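Local coordinates for periplasmic solute binding protein (Candidatus liberibacter, PDB 4CL2) that binds manganese or zinc in the periplasm and probably hands it on for uptake, as a member of the solute-binding protein 9 family, at residues S10-G15 with D247-P252; E145-S150 with P257-L262. One frame throughout, in Å; residues are numbered along the deposited sequence. Where two conformers were deposited one is given.

In the fold
From the N terminus, the chain leaves strand 6-9 of the four-stranded parallel sheet and enters residues 10-15 at the start of helix 12-22. Residues 145-150 come next, midway along the long helix 133-158. Only at 247-252, just beyond strand 239-244, does interaction 1 close its loop of 231 residues. Interaction 2 closes at 257-262, where helix 259-274 begins, so the two closures cross. Interaction 1 ties helix 12-22, which follows the first strand of the sheet, to the loop carrying Asp247; interaction 2 ties the start of helix 259-274 to the middle of helix 133-158. They meet directly: Ile13 CG2 lies 3.5 Å from Tyr259 CD1, placing the start of helix 259-274 between helices 12-22 and 133-158.

Interaction 1. Residues S10-G15 with D247-P252; sequences SFSIIG and DSLSKP. With MN (manganese (II) ion), chain L; SO4 (sulfate ion), chain F.
Ser12 and Leu249 meet through one nearly straight hydrogen bond: Leu249 N donates to Ser12 OG at 3.1 Å, with an N-H...O angle of 165°. Ser12 sits in the first turn of helix 12-22, and a chi1 of 54° tucks its OG between its own backbone N and carbonyl carbon, turned toward the incoming loop. The side chain of Leu249 then runs along the same serine. Its CB is 3.8 Å from Ser12 OG, and CG comes a little closer to that oxygen. At the fork the branches part: CD1 rests 3.6 Å from the carbonyl O of Ser12, while CD2 reaches Ile13 CG1 at 3.9 Å. The two aliphatic side chains cross obliquely there, and Leu262 of helix 259-274 touches both of them. This is the middle of a two-lobed metal-binding protein of the type linked by a long helix, and the loop 247-252 carries one of its metal ligands into the cleft. Asp247 turns its side chain away from residues 10-15; OD1 binds the manganese ion at 2.5 Å, OD2 lies slightly farther from the metal, and His106 and Glu172 are the other protein ligands in this model. The backbone of Asp247 is what faces Phe11. Phe11 CE2 approaches Asp247 O at 3.7 Å, with the oxygen at the ring edge and near its plane, while Ile13 N lies above one ring face, offset toward the rim. The ring also meets that of Trp108. Just beyond Asp247, Ser248 OG donates to Leu249 O at 2.8 Å, coming in 19° off the carbonyl plane, and is itself hydrogen-bonded to Gly35 N, an extra restraint on the loop where it passes Ser12.

Interaction 2. Residues E145-S150 with P257-L262; sequences EKIRNS and PTYLDL. With SO4 (sulfate ion), chain E.
A single leucine, Leu260, carries most of this contact, set among Lys146, Ile147 and Ser150 along one side of the facing helix. The motif is helix-helix packing: the first turn of helix 259-274 lies against the middle of 133-158, the long helix that in this family spans both lobes. The backbones come close, with the CA atoms of Ile147 and Leu260 6.1 Å apart. Leu260 holds CG anti to its N (chi1 -177°), which sends the branched end toward the other helix. In the conformer given, Lys146 crosses Leu260 at about a right angle and lays its aliphatic CG against CD1; a second conformer makes this edge less certain. CD2 lies 3.9 Å from Ser150 OG, which donates a hydrogen bond to a sulfate, probably from the crystallisation liquor, to which Arg264 is hydrogen-bonded as well. Ile147 slides past Leu260 in the opposite direction until its CD1 is 3.7 Å from Leu260 CB; the same methyl approaches Tyr259 CD2 obliquely at 4.2 Å. Ile147 also touches Leu111 and Met115 of helix 111-128. The polar end of Tyr259 is held by Trp108 O, and its backbone N by Asp16 of helix 12-22. Helix 259-274 itself starts with a side-chain N-cap: Thr258 OG1 accepts from Asp261 N at 3.0 Å, the N-H...O angle being 161°.

Interaction 1. Residues S10-G15 with D247-P252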
loop_
_atom_site.group_PDB
_atom_site.type_symbol
_atom_site.label_atom_id
_atom_site.label_comp_id
_atom_site.label_asym_id
_atom_site.label_seq_id
_atom_site.Cartn_x
_atom_site.Cartn_y
_atom_site.Cartn_z
ATOM N N SER A 10 0.291 -5.943 10.631
ATOM C CA SER A 10 -1.029 -6.376 10.192
ATOM C C SER A 10 -0.963 -7.097 8.825
ATOM O O SER A 10 -1.760 -8.001 8.607
ATOM C CB SER A 10 -2.019 -5.235 10.193
ATOM O OG SER A 10 -1.647 -4.237 9.235
ATOM N N PHE A 11 -0.142 -6.628 7.919
ATOM C CA PHE A 11 -0.048 -7.266 6.607
ATOM C C PHE A 11 1.311 -7.098 5.983
ATOM O O PHE A 11 2.241 -6.482 6.543
ATOM C CB PHE A 11 -1.208 -6.789 5.674
ATOM C CG PHE A 11 -0.962 -5.445 4.972
ATOM C CD1 PHE A 11 -0.836 -4.251 5.664
ATOM C CD2 PHE A 11 -0.903 -5.416 3.587
ATOM C CE1 PHE A 11 -0.670 -3.039 4.993
ATOM C CE2 PHE A 11 -0.720 -4.205 2.905
ATOM C CZ PHE A 11 -0.616 -3.020 3.612
ATOM N N SER A 12 1.498 -7.792 4.853
ATOM C CA SER A 12 2.846 -8.052 4.333
ATOM C C SER A 12 3.657 -6.811 4.092
ATOM O O SER A 12 4.863 -6.792 4.335
ATOM C CB SER A 12 2.764 -8.876 3.019
ATOM O OG SER A 12 1.908 -8.274 2.028
ATOM N N ILE A 13 3.037 -5.757 3.601
ATOM C CA ILE A 13 3.789 -4.559 3.282
ATOM C C ILE A 13 4.402 -3.966 4.544
ATOM O O ILE A 13 5.591 -3.610 4.556
ATOM C CB ILE A 13 2.953 -3.543 2.555
ATOM C CG1 ILE A 13 2.599 -4.145 1.158
ATOM C CG2 ILE A 13 3.644 -2.168 2.516
ATOM C CD1 ILE A 13 1.813 -3.149 0.299
ATOM N N ILE A 14 3.623 -3.863 5.600
ATOM C CA ILE A 14 4.172 -3.342 6.863
ATOM C C ILE A 14 5.213 -4.247 7.490
ATOM O O ILE A 14 6.258 -3.795 7.970
ATOM C CB ILE A 14 3.019 -2.996 7.842
ATOM C CG1 ILE A 14 2.143 -1.880 7.242
ATOM C CG2 ILE A 14 3.529 -2.619 9.223
ATOM C CD1 ILE A 14 0.918 -1.540 8.093
ATOM N N GLY A 15 5.008 -5.563 7.395
ATOM C CA GLY A 15 6.006 -6.494 7.848
ATOM C C GLY A 15 7.340 -6.322 7.186
ATOM O O GLY A 15 8.408 -6.362 7.853
ATOM N N ASP A 247 -1.850 -4.262 -3.280
ATOM C CA ASP A 247 -2.540 -4.610 -2.023
ATOM C C ASP A 247 -1.807 -5.627 -1.177
ATOM O O ASP A 247 -2.182 -5.832 -0.035
ATOM C CB ASP A 247 -3.932 -5.134 -2.321
ATOM C CG ASP A 247 -4.910 -4.021 -2.689
ATOM O OD1 ASP A 247 -4.620 -2.871 -2.351
ATOM O OD2 ASP A 247 -5.919 -4.356 -3.344
ATOM N N SER A 248 -0.821 -6.313 -1.759
ATOM C CA SER A 248 -0.065 -7.366 -1.090
ATOM C C SER A 248 1.260 -7.480 -1.769
ATOM O O SER A 248 1.345 -7.271 -2.977
ATOM C CB SER A 248 -0.828 -8.678 -1.257
ATOM O OG SER A 248 -0.110 -9.799 -0.739
ATOM N N LEU A 249 2.290 -7.856 -1.041
ATOM C CA LEU A 249 3.513 -8.321 -1.685
ATOM C C LEU A 249 3.195 -9.551 -2.527
ATOM O O LEU A 249 2.238 -10.315 -2.211
ATOM C CB LEU A 249 4.572 -8.691 -0.651
ATOM C CG LEU A 249 4.944 -7.497 0.236
ATOM C CD1 LEU A 249 6.026 -7.926 1.145
ATOM C CD2 LEU A 249 5.389 -6.277 -0.553
ATOM N N SER A 250 3.989 -9.783 -3.582
ATOM C CA SER A 250 3.833 -10.981 -4.363
ATOM C C SER A 250 4.413 -12.149 -3.575
ATOM O O SER A 250 5.068 -11.948 -2.555
ATOM C CB SER A 250 4.584 -10.873 -5.703
ATOM O OG SER A 250 5.995 -10.862 -5.531
ATOM N N LYS A 251 4.211 -13.353 -4.116
ATOM C CA LYS A 251 4.980 -14.522 -3.684
ATOM C C LYS A 251 6.491 -14.213 -3.845
ATOM O O LYS A 251 6.886 -13.339 -4.657
ATOM C CB LYS A 251 4.525 -15.762 -4.481
ATOM C CG LYS A 251 4.884 -15.692 -5.965
ATOM C CD LYS A 251 4.088 -16.627 -6.881
ATOM C CE LYS A 251 4.566 -16.468 -8.326
ATOM N NZ LYS A 251 3.705 -17.213 -9.300
ATOM N N PRO A 252 7.354 -14.957 -3.129
ATOM C CA PRO A 252 8.790 -14.683 -3.167
ATOM C C PRO A 252 9.397 -14.726 -4.592
ATOM O O PRO A 252 10.298 -13.950 -4.881
ATOM C CB PRO A 252 9.383 -15.783 -2.246
ATOM C CG PRO A 252 8.253 -16.041 -1.274
ATOM C CD PRO A 252 7.049 -16.061 -2.169
HETATM MN MN MN L . -6.976 -2.673 -1.544
HETATM S S SO4 F . 1.926 -13.408 -6.984
HETATM O O1 SO4 F . 1.040 -12.379 -7.527
HETATM O O2 SO4 F . 1.203 -14.666 -7.291
HETATM O O3 SO4 F . 2.104 -13.307 -5.540
HETATM O O4 SO4 F . 3.225 -13.514 -7.712
#

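Interaction 2. Residues E145-S150 with P257-L262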
loop_
_atom_site.group_PDB
_atom_site.type_symbol
_atom_site.label_atom_id
_atom_site.label_comp_id
_atom_site.label_asym_id
_atom_site.label_seq_id
_atom_site.Cartn_x
_atom_site.Cartn_y
_atom_site.Cartn_z
ATOM N N GLU A 145 16.710 6.006 2.220
ATOM C CA GLU A 145 17.556 6.331 1.109
ATOM C C GLU A 145 17.494 5.297 0.016
ATOM O O GLU A 145 17.473 5.651 -1.154
ATOM C CB GLU A 145 19.026 6.572 1.527
ATOM C CG GLU A 145 19.258 7.745 2.470
ATOM C CD GLU A 145 18.484 9.029 2.136
ATOM O OE1 GLU A 145 18.514 9.453 0.946
ATOM O OE2 GLU A 145 17.862 9.600 3.093
ATOM N N LYS A 146 17.452 4.026 0.382
ATOM C CA LYS A 146 17.301 2.999 -0.643
ATOM C C LYS A 146 15.999 3.159 -1.449
ATOM O O LYS A 146 16.009 3.027 -2.660
ATOM C CB LYS A 146 17.340 1.623 0.034
ATOM C CG LYS A 146 17.500 0.467 -0.917
ATOM C CD LYS A 146 17.626 -0.857 -0.147
ATOM C CE LYS A 146 17.914 -2.035 -1.085
ATOM N NZ LYS A 146 18.038 -3.223 -0.183
ATOM N N ILE A 147 14.896 3.513 -0.771
ATOM C CA ILE A 147 13.625 3.713 -1.404
ATOM C C ILE A 147 13.707 4.931 -2.315
ATOM O O ILE A 147 13.310 4.910 -3.460
ATOM C CB ILE A 147 12.460 3.921 -0.345
ATOM C CG1 ILE A 147 12.167 2.649 0.457
ATOM C CG2 ILE A 147 11.161 4.430 -1.077
ATOM C CD1 ILE A 147 11.366 1.644 -0.255
ATOM N N ARG A 148 14.239 6.035 -1.783
ATOM C CA ARG A 148 14.403 7.239 -2.589
ATOM C C ARG A 148 15.228 6.984 -3.842
ATOM O O ARG A 148 14.864 7.404 -4.955
ATOM C CB ARG A 148 14.960 8.415 -1.776
ATOM C CG ARG A 148 15.000 9.733 -2.569
ATOM C CD ARG A 148 15.603 10.860 -1.736
ATOM N NE ARG A 148 14.727 11.084 -0.616
ATOM C CZ ARG A 148 15.073 10.977 0.662
ATOM N NH1 ARG A 148 16.299 10.668 1.010
ATOM N NH2 ARG A 148 14.127 11.123 1.592
ATOM N N ASN A 149 16.322 6.289 -3.681
ATOM C CA ASN A 149 17.227 6.030 -4.785
ATOM C C ASN A 149 16.588 5.220 -5.873
ATOM O O ASN A 149 16.843 5.456 -7.062
ATOM C CB ASN A 149 18.500 5.372 -4.276
ATOM C CG ASN A 149 19.377 6.337 -3.535
ATOM O OD1 ASN A 149 19.284 7.544 -3.741
ATOM N ND2 ASN A 149 20.278 5.810 -2.685
ATOM N N SER A 150 15.734 4.284 -5.524
ATOM C CA SER A 150 15.026 3.492 -6.534
ATOM C C SER A 150 13.845 4.148 -7.173
ATOM O O SER A 150 13.557 3.885 -8.352
ATOM C CB SER A 150 14.484 2.139 -6.014
ATOM O OG SER A 150 15.558 1.245 -5.796
ATOM N N PRO A 257 8.298 -8.942 -4.190
ATOM C CA PRO A 257 8.373 -9.718 -2.928
ATOM C C PRO A 257 8.738 -8.828 -1.720
ATOM O O PRO A 257 8.800 -9.318 -0.595
ATOM C CB PRO A 257 9.439 -10.715 -3.219
ATOM C CG PRO A 257 10.412 -9.986 -4.096
ATOM C CD PRO A 257 9.438 -9.279 -5.057
ATOM N N THR A 258 9.021 -7.566 -1.957
ATOM C CA THR A 258 9.332 -6.585 -0.905
ATOM C C THR A 258 8.592 -5.296 -1.188
ATOM O O THR A 258 8.133 -5.058 -2.312
ATOM C CB THR A 258 10.849 -6.258 -0.823
ATOM O OG1 THR A 258 11.248 -5.468 -1.959
ATOM C CG2 THR A 258 11.726 -7.477 -0.796
ATOM N N TYR A 259 8.457 -4.418 -0.195
ATOM C CA TYR A 259 7.807 -3.155 -0.437
ATOM C C TYR A 259 8.507 -2.322 -1.477
ATOM O O TYR A 259 7.859 -1.725 -2.376
ATOM C CB TYR A 259 7.698 -2.378 0.881
ATOM C CG TYR A 259 7.137 -0.937 0.802
ATOM C CD1 TYR A 259 5.942 -0.694 0.247
ATOM C CD2 TYR A 259 7.805 0.112 1.333
ATOM C CE1 TYR A 259 5.369 0.593 0.221
ATOM C CE2 TYR A 259 7.272 1.377 1.344
ATOM C CZ TYR A 259 6.050 1.625 0.784
ATOM O OH TYR A 259 5.506 2.889 0.783
ATOM N N LEU A 260 9.828 -2.187 -1.362
ATOM C CA LEU A 260 10.580 -1.470 -2.386
ATOM C C LEU A 260 10.338 -2.055 -3.780
ATOM O O LEU A 260 10.076 -1.282 -4.707
ATOM C CB LEU A 260 12.057 -1.455 -2.072
ATOM C CG LEU A 260 12.978 -0.661 -3.024
ATOM C CD1 LEU A 260 14.264 -0.382 -2.354
ATOM C CD2 LEU A 260 13.263 -1.465 -4.258
ATOM N N ASP A 261 10.360 -3.371 -3.931
ATOM C CA ASP A 261 10.123 -4.010 -5.217
ATOM C C ASP A 261 8.700 -3.757 -5.712
ATOM O O ASP A 261 8.501 -3.594 -6.902
ATOM C CB ASP A 261 10.345 -5.478 -5.163
ATOM C CG ASP A 261 11.823 -5.865 -4.934
ATOM O OD1 ASP A 261 12.714 -5.084 -5.171
ATOM O OD2 ASP A 261 12.055 -6.990 -4.543
ATOM N N LEU A 262 7.751 -3.706 -4.816
ATOM C CA LEU A 262 6.379 -3.420 -5.166
ATOM C C LEU A 262 6.230 -2.026 -5.713
ATOM O O LEU A 262 5.599 -1.814 -6.779
ATOM C CB LEU A 262 5.439 -3.589 -3.962
ATOM C CG LEU A 262 3.948 -3.287 -4.189
ATOM C CD1 LEU A 262 3.114 -4.280 -3.359
ATOM C CD2 LEU A 262 3.654 -1.883 -3.782
HETATM S S SO4 E . 17.338 0.428 -8.790
HETATM O O1 SO4 E . 16.832 1.042 -10.020
HETATM O O2 SO4 E . 16.184 0.063 -7.966
HETATM O O3 SO4 E . 18.191 1.423 -8.101
HETATM O O4 SO4 E . 18.149 -0.761 -9.050
#